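Local coordinates for putative oxidoreductase yhhX (Escherichia coli K-12, PDB 3F4L), which is a putative oxidoreductase of the Gfo/Idh/MocA family that may oxidise scyllo-inositol with NADP+, at residues 43-46 / 47-50; 81-84 / 85-89; 100-103 / 104-108. One frame throughout, in Å; residues are numbered along the deposited sequence.

All three contacts are local and lie in the N-terminal Rossmann-fold part of the chain, built on a parallel six-stranded sheet. In series, contact 1 sits in the loop between strands 29-35 and 52-54, contact 2 ends helix 78-87 and contact 3 starts helix 102-115. The centres of contacts 1 and 2 are about 27 Å apart, those of 1 and 3 about 35 Å, and those of 2 and 3 about 14 Å. A82 and L86 pack against L108, and K83 NZ forms a long, weak ion pair with E107 OE2. Contacts 2 and 3 thus join neighbouring crossover helices by strands 66-71, 91-94 and 119-121. Contact 1 is a surface loop toward the strand 52-54 edge of this nucleotide-binding-type fold.

Contact 1 of 3, residues 43-46 / 47-50; sequences EQAP and IYSH
A45 and Y48 meet through the methyl group of one and the ring of the other. A45 CB approaches the ring obliquely, 3.6 Å from Y48 CD2 and nearly as close to CE2. I47, the residue before Y48, covers one face of the ring: its CG1 stands over the centre, 3.8 Å above the plane. I47 CG1 also touches A45 CB, at 4.0 Å, so the three side chains form one small cluster. I47 holds CG1 between its backbone N and carbonyl carbon (chi1 55°), and this torsion carries the atom over the ring. The backbone is tightly turned here. Y48 N bonds to A45 O at 2.9 Å, and S49 N bonds to P46 O at 3.0 Å. Beyond the turn, the Y48 ring makes an edge-to-face stack with F10 and packs on T15 and L19 of helix 12-22. E43 pairs with R36 in a salt bridge. Two successive bonds from residue i+3 back to residue i are typical of a short 3-10 helix, here residues 46-48, in the loop between strands 29-35 and 52-54 of the Rossmann fold.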
loop_
_atom_site.group_PDB
_atom_site.type_symbol
_atom_site.label_atom_id
_atom_site.label_comp_id
_atom_site.label_asym_id
_atom_site.label_seq_id
_atom_site.Cartn_x
_atom_site.Cartn_y
_atom_site.Cartn_z
ATOM N N GLU A 43 17.350 -29.514 -28.041
ATOM C CA GLU A 43 17.296 -30.962 -27.837
ATOM C C GLU A 43 18.669 -31.620 -27.977
ATOM O O GLU A 43 18.868 -32.731 -27.499
ATOM C CB GLU A 43 16.318 -31.611 -28.828
ATOM C CG GLU A 43 14.892 -31.098 -28.684
ATOM C CD GLU A 43 13.937 -31.615 -29.752
ATOM O OE1 GLU A 43 12.898 -30.959 -29.967
ATOM O OE2 GLU A 43 14.205 -32.673 -30.365
ATOM N N GLN A 44 19.615 -30.934 -28.619
ATOM C CA GLN A 44 20.964 -31.481 -28.815
ATOM C C GLN A 44 21.931 -31.299 -27.643
ATOM O O GLN A 44 23.073 -31.776 -27.693
ATOM C CB GLN A 44 21.608 -30.892 -30.079
ATOM C CG GLN A 44 21.276 -31.631 -31.374
ATOM C CD GLN A 44 22.191 -31.232 -32.538
ATOM O OE1 GLN A 44 23.419 -31.282 -32.435
ATOM N NE2 GLN A 44 21.590 -30.844 -33.651
ATOM N N ALA A 45 21.496 -30.603 -26.596
ATOM C CA ALA A 45 22.356 -30.397 -25.438
ATOM C C ALA A 45 22.639 -31.753 -24.789
ATOM O O ALA A 45 21.727 -32.527 -24.524
ATOM C CB ALA A 45 21.682 -29.461 -24.439
ATOM N N PRO A 46 23.912 -32.059 -24.522
ATOM C CA PRO A 46 24.250 -33.346 -23.903
ATOM C C PRO A 46 23.424 -33.742 -22.672
ATOM O O PRO A 46 23.146 -34.926 -22.469
ATOM C CB PRO A 46 25.736 -33.188 -23.593
ATOM C CG PRO A 46 26.212 -32.366 -24.768
ATOM C CD PRO A 46 25.128 -31.296 -24.848
ATOM N N ILE A 47 23.019 -32.762 -21.866
ATOM C CA ILE A 47 22.239 -33.054 -20.671
ATOM C C ILE A 47 20.868 -33.669 -20.958
ATOM O O ILE A 47 20.221 -34.177 -20.044
ATOM C CB ILE A 47 22.037 -31.787 -19.786
ATOM C CG1 ILE A 47 21.412 -30.649 -20.612
ATOM C CG2 ILE A 47 23.373 -31.381 -19.156
ATOM C CD1 ILE A 47 20.897 -29.472 -19.751
ATOM N N TYR A 48 20.435 -33.637 -22.219
ATOM C CA TYR A 48 19.137 -34.205 -22.588
ATOM C C TYR A 48 19.285 -35.509 -23.387
ATOM O O TYR A 48 18.298 -36.060 -23.877
ATOM C CB TYR A 48 18.334 -33.209 -23.440
ATOM C CG TYR A 48 18.153 -31.823 -22.849
ATOM C CD1 TYR A 48 17.705 -31.647 -21.540
ATOM C CD2 TYR A 48 18.397 -30.681 -23.617
ATOM C CE1 TYR A 48 17.503 -30.380 -21.012
ATOM C CE2 TYR A 48 18.199 -29.393 -23.092
ATOM C CZ TYR A 48 17.749 -29.259 -21.791
ATOM O OH TYR A 48 17.543 -28.014 -21.259
ATOM N N SER A 49 20.516 -36.001 -23.510
ATOM C CA SER A 49 20.794 -37.214 -24.288
ATOM C C SER A 49 19.973 -38.457 -23.944
ATOM O O SER A 49 19.744 -39.297 -24.808
ATOM C CB SER A 49 22.284 -37.566 -24.208
ATOM O OG SER A 49 22.672 -37.877 -22.879
ATOM N N HIS A 50 19.526 -38.569 -22.696
ATOM C CA HIS A 50 18.749 -39.730 -22.254
ATOM C C HIS A 50 17.247 -39.580 -22.495
ATOM O O HIS A 50 16.475 -40.499 -22.224
ATOM C CB HIS A 50 18.964 -39.949 -20.758
ATOM C CG HIS A 50 18.478 -38.807 -19.916
ATOM N ND1 HIS A 50 19.025 -37.544 -19.989
ATOM C CD2 HIS A 50 17.476 -38.731 -19.007
ATOM C CE1 HIS A 50 18.379 -36.738 -19.164
ATOM N NE2 HIS A 50 17.435 -37.433 -18.556
#

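Contact 2 of 3, residues 81-84 / 85-89; sequences YAKR and ALEAG
The E87 carboxylate turns one face to K83. K83 CG lies over that face, 3.9 Å from E87 CD. K83 CE lies on the same side, set off obliquely past E87 OE2 at 3.4 Å. R84 CA borders the same face near E87 OE1. The Y81 ring packs on L57 and T73, and the R84 side chain on L57 and D58. This is the last part of helix 78-87, the crossover helix of a beta-alpha-beta unit between strands 66-71 and 91-94, and it closes in a Schellman motif at G89. K83 and E87 stand one turn apart, and their chains cross at a slant. K83 has CG anti to its N (chi1 -176°) and is extended beyond, which carries its methylenes across one face of the carboxylate. The charged ends do not meet: K83 NZ is 4.6 Å from E87 OE2. K83 NZ has a weak partner on helix 102-115 instead. The backbone bonds are regular at first. A85 N reaches Y81 O and L86 N reaches A82 O, both at 2.9 Å. The bond from A88 N to R84 O is weak, 3.1 Å with an angle of 130° at the hydrogen, as the helix ends. A82, A85 and L86 face V92 of strand 91-94. G89 then takes a positive phi of 83°, and its N bonds to L86 O at 2.9 Å.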
loop_
_atom_site.group_PDB
_atom_site.type_symbol
_atom_site.label_atom_id
_atom_site.label_comp_id
_atom_site.label_asym_id
_atom_site.label_seq_id
_atom_site.Cartn_x
_atom_site.Cartn_y
_atom_site.Cartn_z
ATOM N N TYR A 81 -4.818 -30.535 -23.203
ATOM C CA TYR A 81 -3.773 -31.508 -22.907
ATOM C C TYR A 81 -3.963 -32.154 -21.528
ATOM O O TYR A 81 -3.750 -33.358 -21.365
ATOM C CB TYR A 81 -2.386 -30.861 -22.976
ATOM C CG TYR A 81 -1.864 -30.665 -24.381
ATOM C CD1 TYR A 81 -1.807 -31.732 -25.278
ATOM C CD2 TYR A 81 -1.426 -29.414 -24.816
ATOM C CE1 TYR A 81 -1.325 -31.558 -26.572
ATOM C CE2 TYR A 81 -0.939 -29.230 -26.111
ATOM C CZ TYR A 81 -0.891 -30.306 -26.979
ATOM O OH TYR A 81 -0.402 -30.140 -28.257
ATOM N N ALA A 82 -4.340 -31.356 -20.533
ATOM C CA ALA A 82 -4.546 -31.882 -19.183
ATOM C C ALA A 82 -5.650 -32.936 -19.180
ATOM O O ALA A 82 -5.498 -33.999 -18.586
ATOM C CB ALA A 82 -4.907 -30.748 -18.227
ATOM N N LYS A 83 -6.762 -32.628 -19.839
ATOM C CA LYS A 83 -7.891 -33.554 -19.917
ATOM C C LYS A 83 -7.495 -34.841 -20.641
ATOM O O LYS A 83 -7.906 -35.937 -20.255
ATOM C CB LYS A 83 -9.069 -32.900 -20.645
ATOM C CG LYS A 83 -10.334 -33.763 -20.689
ATOM C CD LYS A 83 -11.486 -33.001 -21.319
ATOM C CE LYS A 83 -12.750 -33.840 -21.364
ATOM N NZ LYS A 83 -13.886 -33.025 -21.881
ATOM N N ARG A 84 -6.702 -34.710 -21.699
ATOM C CA ARG A 84 -6.272 -35.883 -22.445
ATOM C C ARG A 84 -5.350 -36.745 -21.594
ATOM O O ARG A 84 -5.464 -37.971 -21.600
ATOM C CB ARG A 84 -5.578 -35.466 -23.743
ATOM C CG ARG A 84 -6.541 -34.973 -24.808
ATOM C CD ARG A 84 -5.818 -34.670 -26.104
ATOM N NE ARG A 84 -5.136 -35.843 -26.648
ATOM C CZ ARG A 84 -4.438 -35.830 -27.779
ATOM N NH1 ARG A 84 -4.332 -34.704 -28.474
ATOM N NH2 ARG A 84 -3.858 -36.938 -28.224
ATOM N N ALA A 85 -4.451 -36.108 -20.846
ATOM C CA ALA A 85 -3.535 -36.852 -19.987
ATOM C C ALA A 85 -4.319 -37.590 -18.901
ATOM O O ALA A 85 -4.067 -38.759 -18.636
ATOM C CB ALA A 85 -2.516 -35.913 -19.358
ATOM N N LEU A 86 -5.279 -36.920 -18.274
ATOM C CA LEU A 86 -6.060 -37.582 -17.231
ATOM C C LEU A 86 -6.848 -38.780 -17.782
ATOM O O LEU A 86 -6.968 -39.812 -17.116
ATOM C CB LEU A 86 -7.029 -36.598 -16.570
ATOM C CG LEU A 86 -6.372 -35.526 -15.700
ATOM C CD1 LEU A 86 -7.420 -34.523 -15.244
ATOM C CD2 LEU A 86 -5.681 -36.187 -14.511
ATOM N N GLU A 87 -7.377 -38.643 -18.994
ATOM C CA GLU A 87 -8.142 -39.731 -19.600
ATOM C C GLU A 87 -7.231 -40.908 -19.933
ATOM O O GLU A 87 -7.691 -42.051 -20.032
ATOM C CB GLU A 87 -8.873 -39.232 -20.855
ATOM C CG GLU A 87 -9.811 -38.066 -20.553
ATOM C CD GLU A 87 -10.474 -37.473 -21.783
ATOM O OE1 GLU A 87 -9.816 -37.365 -22.839
ATOM O OE2 GLU A 87 -11.660 -37.089 -21.685
ATOM N N ALA A 88 -5.935 -40.633 -20.087
ATOM C CA ALA A 88 -4.967 -41.682 -20.383
ATOM C C ALA A 88 -4.465 -42.300 -19.083
ATOM O O ALA A 88 -3.591 -43.170 -19.089
ATOM C CB ALA A 88 -3.805 -41.123 -21.186
ATOM N N GLY A 89 -5.030 -41.833 -17.972
ATOM C CA GLY A 89 -4.676 -42.350 -16.664
ATOM C C GLY A 89 -3.427 -41.772 -16.032
ATOM O O GLY A 89 -2.852 -42.380 -15.140
#

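Contact 3 of 3, residues 100-103 / 104-108; sequences PTLA and QAKEL
Q104 sends its extended side chain back toward P100 and T101, at the start of helix 102-115. Its CG lies beside its own N (chi1 -77°), and the chain then brings OE1 to 3.1 Å from P100 CD. The P100 ring and the Q104 chain cross at about a right angle. T101 is the N-cap. Its OG1 accepts a nearly straight bond from Q104 N, 3.2 Å at 169°, and gives a weak one to Q104 OE1 at 3.4 Å. One hydroxyl thus meets both the backbone N and, weakly, the side chain of Q104. L102 meets K106 one turn on. L102 CG and K106 CE are 3.9 Å apart, apolar stems that pass at a slant. A103 takes part mainly through its backbone: its O accepts from E107 N at 2.8 Å. A105 N to T101 O and K106 N to L102 O are the first helical hydrogen bonds. The helix connects strands 91-94 and 119-121. Q104, E107 and L108 face F79 of helix 78-87, while T101, L102, A105 and K106 touch helix 319-331, which supplies E330, L323 and L326.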
loop_
_atom_site.group_PDB
_atom_site.type_symbol
_atom_site.label_atom_id
_atom_site.label_comp_id
_atom_site.label_asym_id
_atom_site.label_seq_id
_atom_site.Cartn_x
_atom_site.Cartn_y
_atom_site.Cartn_z
ATOM N N PRO A 100 -8.303 -21.718 -18.673
ATOM C CA PRO A 100 -8.737 -20.369 -19.037
ATOM C C PRO A 100 -9.846 -19.878 -18.118
ATOM O O PRO A 100 -9.985 -18.671 -17.894
ATOM C CB PRO A 100 -9.231 -20.536 -20.478
ATOM C CG PRO A 100 -8.429 -21.711 -20.988
ATOM C CD PRO A 100 -8.483 -22.648 -19.802
ATOM N N THR A 101 -10.627 -20.813 -17.582
ATOM C CA THR A 101 -11.752 -20.459 -16.723
ATOM C C THR A 101 -11.951 -21.311 -15.477
ATOM O O THR A 101 -11.404 -22.410 -15.347
ATOM C CB THR A 101 -13.069 -20.506 -17.513
ATOM O OG1 THR A 101 -13.454 -21.873 -17.718
ATOM C CG2 THR A 101 -12.894 -19.839 -18.860
ATOM N N LEU A 102 -12.779 -20.794 -14.574
ATOM C CA LEU A 102 -13.098 -21.456 -13.315
ATOM C C LEU A 102 -13.836 -22.776 -13.562
ATOM O O LEU A 102 -13.530 -23.800 -12.943
ATOM C CB LEU A 102 -13.947 -20.508 -12.463
ATOM C CG LEU A 102 -14.274 -20.835 -11.006
ATOM C CD1 LEU A 102 -12.995 -21.066 -10.217
ATOM C CD2 LEU A 102 -15.077 -19.676 -10.405
ATOM N N ALA A 103 -14.805 -22.753 -14.472
ATOM C CA ALA A 103 -15.567 -23.956 -14.795
ATOM C C ALA A 103 -14.651 -25.075 -15.318
ATOM O O ALA A 103 -14.751 -26.221 -14.879
ATOM C CB ALA A 103 -16.651 -23.626 -15.828
ATOM N N GLN A 104 -13.759 -24.750 -16.252
ATOM C CA GLN A 104 -12.846 -25.761 -16.783
ATOM C C GLN A 104 -11.973 -26.338 -15.676
ATOM O O GLN A 104 -11.681 -27.535 -15.668
ATOM C CB GLN A 104 -11.956 -25.175 -17.879
ATOM C CG GLN A 104 -12.654 -25.007 -19.206
ATOM C CD GLN A 104 -11.781 -24.330 -20.235
ATOM O OE1 GLN A 104 -11.528 -23.126 -20.159
ATOM N NE2 GLN A 104 -11.305 -25.101 -21.203
ATOM N N ALA A 105 -11.549 -25.484 -14.749
ATOM C CA ALA A 105 -10.724 -25.932 -13.636
ATOM C C ALA A 105 -11.537 -26.929 -12.820
ATOM O O ALA A 105 -11.061 -28.008 -12.473
ATOM C CB ALA A 105 -10.326 -24.753 -12.765
ATOM N N LYS A 106 -12.780 -26.563 -12.529
ATOM C CA LYS A 106 -13.650 -27.433 -11.753
ATOM C C LYS A 106 -13.858 -28.759 -12.470
ATOM O O LYS A 106 -13.960 -29.800 -11.830
ATOM C CB LYS A 106 -14.993 -26.745 -11.497
ATOM C CG LYS A 106 -14.873 -25.521 -10.599
ATOM C CD LYS A 106 -16.231 -24.941 -10.221
ATOM C CE LYS A 106 -16.052 -23.822 -9.213
ATOM N NZ LYS A 106 -17.300 -23.069 -8.934
ATOM N N GLU A 107 -13.906 -28.712 -13.798
ATOM C CA GLU A 107 -14.098 -29.910 -14.611
ATOM C C GLU A 107 -12.870 -30.822 -14.550
ATOM O O GLU A 107 -12.986 -32.049 -14.519
ATOM C CB GLU A 107 -14.362 -29.512 -16.061
ATOM C CG GLU A 107 -14.826 -30.654 -16.941
ATOM C CD GLU A 107 -15.124 -30.198 -18.355
ATOM O OE1 GLU A 107 -15.698 -29.094 -18.509
ATOM O OE2 GLU A 107 -14.797 -30.940 -19.305
ATOM N N LEU A 108 -11.692 -30.210 -14.535
ATOM C CA LEU A 108 -10.439 -30.952 -14.468
ATOM C C LEU A 108 -10.334 -31.705 -13.132
ATOM O O LEU A 108 -9.927 -32.866 -13.097
ATOM C CB LEU A 108 -9.268 -29.973 -14.630
ATOM C CG LEU A 108 -8.244 -30.152 -15.755
ATOM C CD1 LEU A 108 -8.907 -30.525 -17.069
ATOM C CD2 LEU A 108 -7.453 -28.864 -15.897
#